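Side-chain contacts in molybdopterin adenylyltransferase (Helicobacter pylori, PDB 4XCW), which probably activates molybdopterin by adenylylation, transferring AMP from ATP to it during assembly of the molybdenum cofactor: residues E52-L55 / I56-L60; K137-S140 / I141-L145. One frame throughout, in Å; residues are numbered along the deposited sequence.

Contact 1. Residues E52-L55 / I56-L60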
loop_
_atom_site.group_PDB
_atom_site.type_symbol
_atom_site.label_atom_id
_atom_site.label_comp_id
_atom_site.label_asym_id
_atom_site.label_seq_id
_atom_site.Cartn_x
_atom_site.Cartn_y
_atom_site.Cartn_z
ATOM N N GLU B 52 22.238 -10.884 -2.795
ATOM C CA GLU B 52 23.004 -9.741 -2.308
ATOM C C GLU B 52 22.432 -8.493 -2.949
ATOM O O GLU B 52 22.307 -8.424 -4.173
ATOM C CB GLU B 52 24.495 -9.880 -2.632
ATOM C CG GLU B 52 25.119 -11.193 -2.206
ATOM C CD GLU B 52 25.278 -11.310 -0.702
ATOM O OE1 GLU B 52 25.213 -10.271 -0.012
ATOM O OE2 GLU B 52 25.470 -12.442 -0.210
ATOM N N ARG B 53 22.072 -7.512 -2.126
ATOM C CA ARG B 53 21.338 -6.350 -2.619
ATOM C C ARG B 53 22.049 -5.630 -3.762
ATOM O O ARG B 53 21.438 -5.360 -4.799
ATOM C CB ARG B 53 21.066 -5.356 -1.485
ATOM C CG ARG B 53 20.144 -4.211 -1.902
ATOM C CD ARG B 53 19.970 -3.189 -0.792
ATOM N NE ARG B 53 21.252 -2.669 -0.327
ATOM C CZ ARG B 53 21.822 -1.558 -0.780
ATOM N NH1 ARG B 53 21.224 -0.835 -1.717
ATOM N NH2 ARG B 53 22.992 -1.167 -0.295
ATOM N N ASP B 54 23.330 -5.319 -3.590
ATOM C CA ASP B 54 24.015 -4.536 -4.615
ATOM C C ASP B 54 24.108 -5.303 -5.936
ATOM O O ASP B 54 24.016 -4.710 -7.013
ATOM C CB ASP B 54 25.411 -4.114 -4.154
ATOM C CG ASP B 54 26.026 -3.072 -5.070
ATOM O OD1 ASP B 54 25.336 -2.074 -5.388
ATOM O OD2 ASP B 54 27.186 -3.262 -5.492
ATOM N N LEU B 55 24.268 -6.619 -5.854
ATOM C CA LEU B 55 24.337 -7.441 -7.055
ATOM C C LEU B 55 23.008 -7.446 -7.799
ATOM O O LEU B 55 22.969 -7.386 -9.029
ATOM C CB LEU B 55 24.749 -8.873 -6.706
ATOM C CG LEU B 55 26.238 -9.091 -6.447
ATOM C CD1 LEU B 55 26.526 -10.561 -6.175
ATOM C CD2 LEU B 55 27.053 -8.582 -7.625
ATOM N N ILE B 56 21.911 -7.518 -7.060
ATOM C CA ILE B 56 20.600 -7.474 -7.695
ATOM C C ILE B 56 20.341 -6.099 -8.317
ATOM O O ILE B 56 19.816 -6.001 -9.426
ATOM C CB ILE B 56 19.492 -7.823 -6.698
ATOM C CG1 ILE B 56 19.700 -9.254 -6.193
ATOM C CG2 ILE B 56 18.115 -7.660 -7.342
ATOM C CD1 ILE B 56 18.478 -9.868 -5.552
ATOM N N GLU B 57 20.734 -5.040 -7.617
ATOM C CA GLU B 57 20.589 -3.690 -8.165
ATOM C C GLU B 57 21.364 -3.560 -9.468
ATOM O O GLU B 57 20.839 -3.084 -10.468
ATOM C CB GLU B 57 21.075 -2.636 -7.171
ATOM C CG GLU B 57 20.239 -2.534 -5.908
ATOM C CD GLU B 57 20.740 -1.460 -4.969
ATOM O OE1 GLU B 57 21.540 -0.605 -5.412
ATOM O OE2 GLU B 57 20.328 -1.468 -3.789
ATOM N N LYS B 58 22.624 -3.984 -9.444
ATOM C CA LYS B 58 23.470 -3.913 -10.628
ATOM C C LYS B 58 22.888 -4.682 -11.804
ATOM O O LYS B 58 22.956 -4.229 -12.940
ATOM C CB LYS B 58 24.867 -4.437 -10.307
ATOM C CG LYS B 58 25.718 -3.465 -9.513
ATOM C CD LYS B 58 27.091 -4.049 -9.238
ATOM C CE LYS B 58 28.010 -3.028 -8.588
ATOM N NZ LYS B 58 29.326 -3.627 -8.238
ATOM N N SER B 59 22.321 -5.852 -11.531
ATOM C CA SER B 59 21.716 -6.678 -12.573
ATOM C C SER B 59 20.488 -6.004 -13.170
ATOM O O SER B 59 20.333 -5.942 -14.388
ATOM C CB SER B 59 21.334 -8.052 -12.019
ATOM O OG SER B 59 20.765 -8.866 -13.031
ATOM N N LEU B 60 19.610 -5.509 -12.302
ATOM C CA LEU B 60 18.427 -4.784 -12.753
ATOM C C LEU B 60 18.831 -3.584 -13.607
ATOM O O LEU B 60 18.258 -3.333 -14.666
ATOM C CB LEU B 60 17.587 -4.316 -11.563
ATOM C CG LEU B 60 16.825 -5.384 -10.781
ATOM C CD1 LEU B 60 16.206 -4.776 -9.534
ATOM C CD2 LEU B 60 15.758 -6.016 -11.661
#
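The N-terminal turns of helix 53-66 rest on a regular ladder of i to i+4 backbone bonds, to which D54 and K58 add a salt bridge on the exposed side and R53 and E57 a second, doubtful in its details. E52, the N-cap residue, gives its carbonyl to the first rung, I56 N to E52 O at 3.1 Å, while its carboxylate pairs with R83. A further rung joins S59 N to L55 O at 3.0 Å. D54 sends its CG anti to the backbone N (chi1 -168°), which carries the carboxylate forward along the helix. K58 is extended and crosses it obliquely, its aliphatic chain running past the D54 carbonyl until CE lies 3.2 Å from D54 OD2. The ammonium NZ itself stands 3.5 Å from D54 OD2, a rather long salt bridge. The R53 guanidinium and the E57 carboxylate also come together, but they are modelled too close for details to be drawn. E57 CG rests against R53 O at 3.3 Å. E57 turns toward helix 86-93, where it touches A89 and K92. I56 packs on A89 too and on L11 and A13 of strand 6-13, S59 lies on V49 of strand 42-49, and L60 reaches V72 and T74 of strand 71-75.

Contact 2. Residues K137-S140 / I141-L145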
loop_
_atom_site.group_PDB
_atom_site.type_symbol
_atom_site.label_atom_id
_atom_site.label_comp_id
_atom_site.label_asym_id
_atom_site.label_seq_id
_atom_site.Cartn_x
_atom_site.Cartn_y
_atom_site.Cartn_z
ATOM N N LYS B 137 7.253 -19.879 -7.494
ATOM C CA LYS B 137 6.797 -21.163 -8.024
ATOM C C LYS B 137 6.089 -20.985 -9.363
ATOM O O LYS B 137 5.311 -20.045 -9.534
ATOM C CB LYS B 137 5.881 -21.855 -7.012
ATOM C CG LYS B 137 6.631 -22.387 -5.798
ATOM C CD LYS B 137 5.780 -22.402 -4.535
ATOM C CE LYS B 137 4.687 -23.449 -4.603
ATOM N NZ LYS B 137 4.049 -23.644 -3.271
ATOM N N PRO B 138 6.372 -21.879 -10.326
ATOM C CA PRO B 138 5.802 -21.794 -11.677
ATOM C C PRO B 138 4.290 -21.566 -11.694
ATOM O O PRO B 138 3.839 -20.695 -12.432
ATOM C CB PRO B 138 6.161 -23.150 -12.281
ATOM C CG PRO B 138 7.467 -23.481 -11.637
ATOM C CD PRO B 138 7.364 -22.963 -10.219
ATOM N N LYS B 139 3.534 -22.316 -10.893
ATOM C CA LYS B 139 2.082 -22.151 -10.842
ATOM C C LYS B 139 1.709 -20.755 -10.353
ATOM O O LYS B 139 0.829 -20.104 -10.924
ATOM C CB LYS B 139 1.447 -23.215 -9.943
ATOM C CG LYS B 139 -0.072 -23.115 -9.830
ATOM C CD LYS B 139 -0.657 -24.327 -9.115
ATOM C CE LYS B 139 -2.165 -24.209 -8.951
ATOM N NZ LYS B 139 -2.550 -23.096 -8.038
ATOM N N SER B 140 2.389 -20.292 -9.305
ATOM C CA SER B 140 2.170 -18.939 -8.785
ATOM C C SER B 140 2.549 -17.861 -9.801
ATOM O O SER B 140 1.875 -16.829 -9.920
ATOM C CB SER B 140 2.966 -18.729 -7.494
ATOM O OG SER B 140 2.591 -19.674 -6.506
ATOM N N ILE B 141 3.644 -18.092 -10.521
ATOM C CA ILE B 141 4.079 -17.159 -11.552
ATOM C C ILE B 141 3.010 -17.010 -12.635
ATOM O O ILE B 141 2.694 -15.896 -13.053
ATOM C CB ILE B 141 5.416 -17.607 -12.180
ATOM C CG1 ILE B 141 6.564 -17.349 -11.197
ATOM C CG2 ILE B 141 5.666 -16.869 -13.502
ATOM C CD1 ILE B 141 7.864 -18.069 -11.537
ATOM N N ARG B 142 2.427 -18.129 -13.062
ATOM C CA ARG B 142 1.411 -18.082 -14.112
ATOM C C ARG B 142 0.187 -17.284 -13.680
ATOM O O ARG B 142 -0.288 -16.419 -14.417
ATOM C CB ARG B 142 0.995 -19.490 -14.528
ATOM C CG ARG B 142 2.036 -20.192 -15.371
ATOM C CD ARG B 142 1.493 -21.462 -15.998
ATOM N NE ARG B 142 2.400 -21.963 -17.023
ATOM C CZ ARG B 142 3.391 -22.816 -16.790
ATOM N NH1 ARG B 142 3.596 -23.275 -15.562
ATOM N NH2 ARG B 142 4.172 -23.213 -17.786
ATOM N N GLU B 143 -0.312 -17.575 -12.481
ATOM C CA GLU B 143 -1.475 -16.876 -11.946
ATOM C C GLU B 143 -1.198 -15.389 -11.786
ATOM O O GLU B 143 -2.057 -14.555 -12.066
ATOM C CB GLU B 143 -1.895 -17.488 -10.610
ATOM C CG GLU B 143 -2.410 -18.911 -10.744
ATOM C CD GLU B 143 -2.326 -19.694 -9.453
ATOM O OE1 GLU B 143 -1.470 -19.368 -8.604
ATOM O OE2 GLU B 143 -3.114 -20.641 -9.287
ATOM N N CYS B 144 0.008 -15.062 -11.340
ATOM C CA CYS B 144 0.406 -13.676 -11.156
ATOM C C CYS B 144 0.454 -12.918 -12.484
ATOM O O CYS B 144 -0.118 -11.836 -12.608
ATOM C CB CYS B 144 1.761 -13.613 -10.456
ATOM S SG CYS B 144 2.370 -11.951 -10.149
ATOM N N LEU B 145 1.120 -13.499 -13.479
ATOM C CA LEU B 145 1.247 -12.851 -14.782
ATOM C C LEU B 145 -0.118 -12.715 -15.457
ATOM O O LEU B 145 -0.403 -11.705 -16.097
ATOM C CB LEU B 145 2.216 -13.629 -15.678
ATOM C CG LEU B 145 3.697 -13.379 -15.392
ATOM C CD1 LEU B 145 4.576 -14.359 -16.150
ATOM C CD2 LEU B 145 4.068 -11.938 -15.729
#
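K137 meets I141 at the start of helix 138-148: as N-cap residue it offers its carbonyl to I141 N, with K137 O 2.8 Å from that nitrogen. The same oxygen has the I141 side chain alongside, CG1 lying 3.4 Å from K137 O, because CG1 sits beside the I141 backbone N (chi1 -74°). P138 follows in the first turn, where its lack of an N-H costs no helical bond. Its carbonyl accepts R142 N at 3.0 Å, and R142 CG lies against the same oxygen. The extended arginine chain leads on to E32 of helix 25-37, with which its guanidinium forms a salt bridge. K139 carries the main side-chain contact. Its chain runs straight out to CE, then turns at the fourth torsion (-66°) to bring NZ 2.8 Å from E143 OE2. This hydrogen-bonded salt bridge meets the carboxylate on its syn side, with the lysine nitrogen 29° out of plane. K139 O accepts E143 N at 3.2 Å, and E143 OE1 comes within 3.3 Å of K139 O, two acceptors side by side. S140 closes the walk: S140 O accepts C144 N at 2.9 Å. C144 CB packs against that oxygen. I141 packs on S26 and L145 on V33 of helix 25-37, and C144 on L134 of strand 129-134. The whole is the N-terminal turn of an amphipathic helix, with proline at N1 and an i to i+4 Lys-Glu salt bridge on its more exposed side.

Both contacts are local and lie in series, neither nesting nor crossing, and each closes a helical turn rather than a long loop. From the N terminus the chain runs through strand 6-13, helix 25-37 and strand 42-49 before contact 1 opens helix 53-66, which leads to strand 71-75. Much later, strand 129-134 leads into contact 2 at the start of helix 138-148. The two are on opposite sides of the chain's centre, their own centres 23 Å apart and their nearest atoms about 14 Å apart. Contact 1 joins its helix to strands 6-13, 42-49 and 71-75 and to helix 86-93; contact 2 joins its own to helix 25-37 and strand 129-134, within one alpha/beta domain.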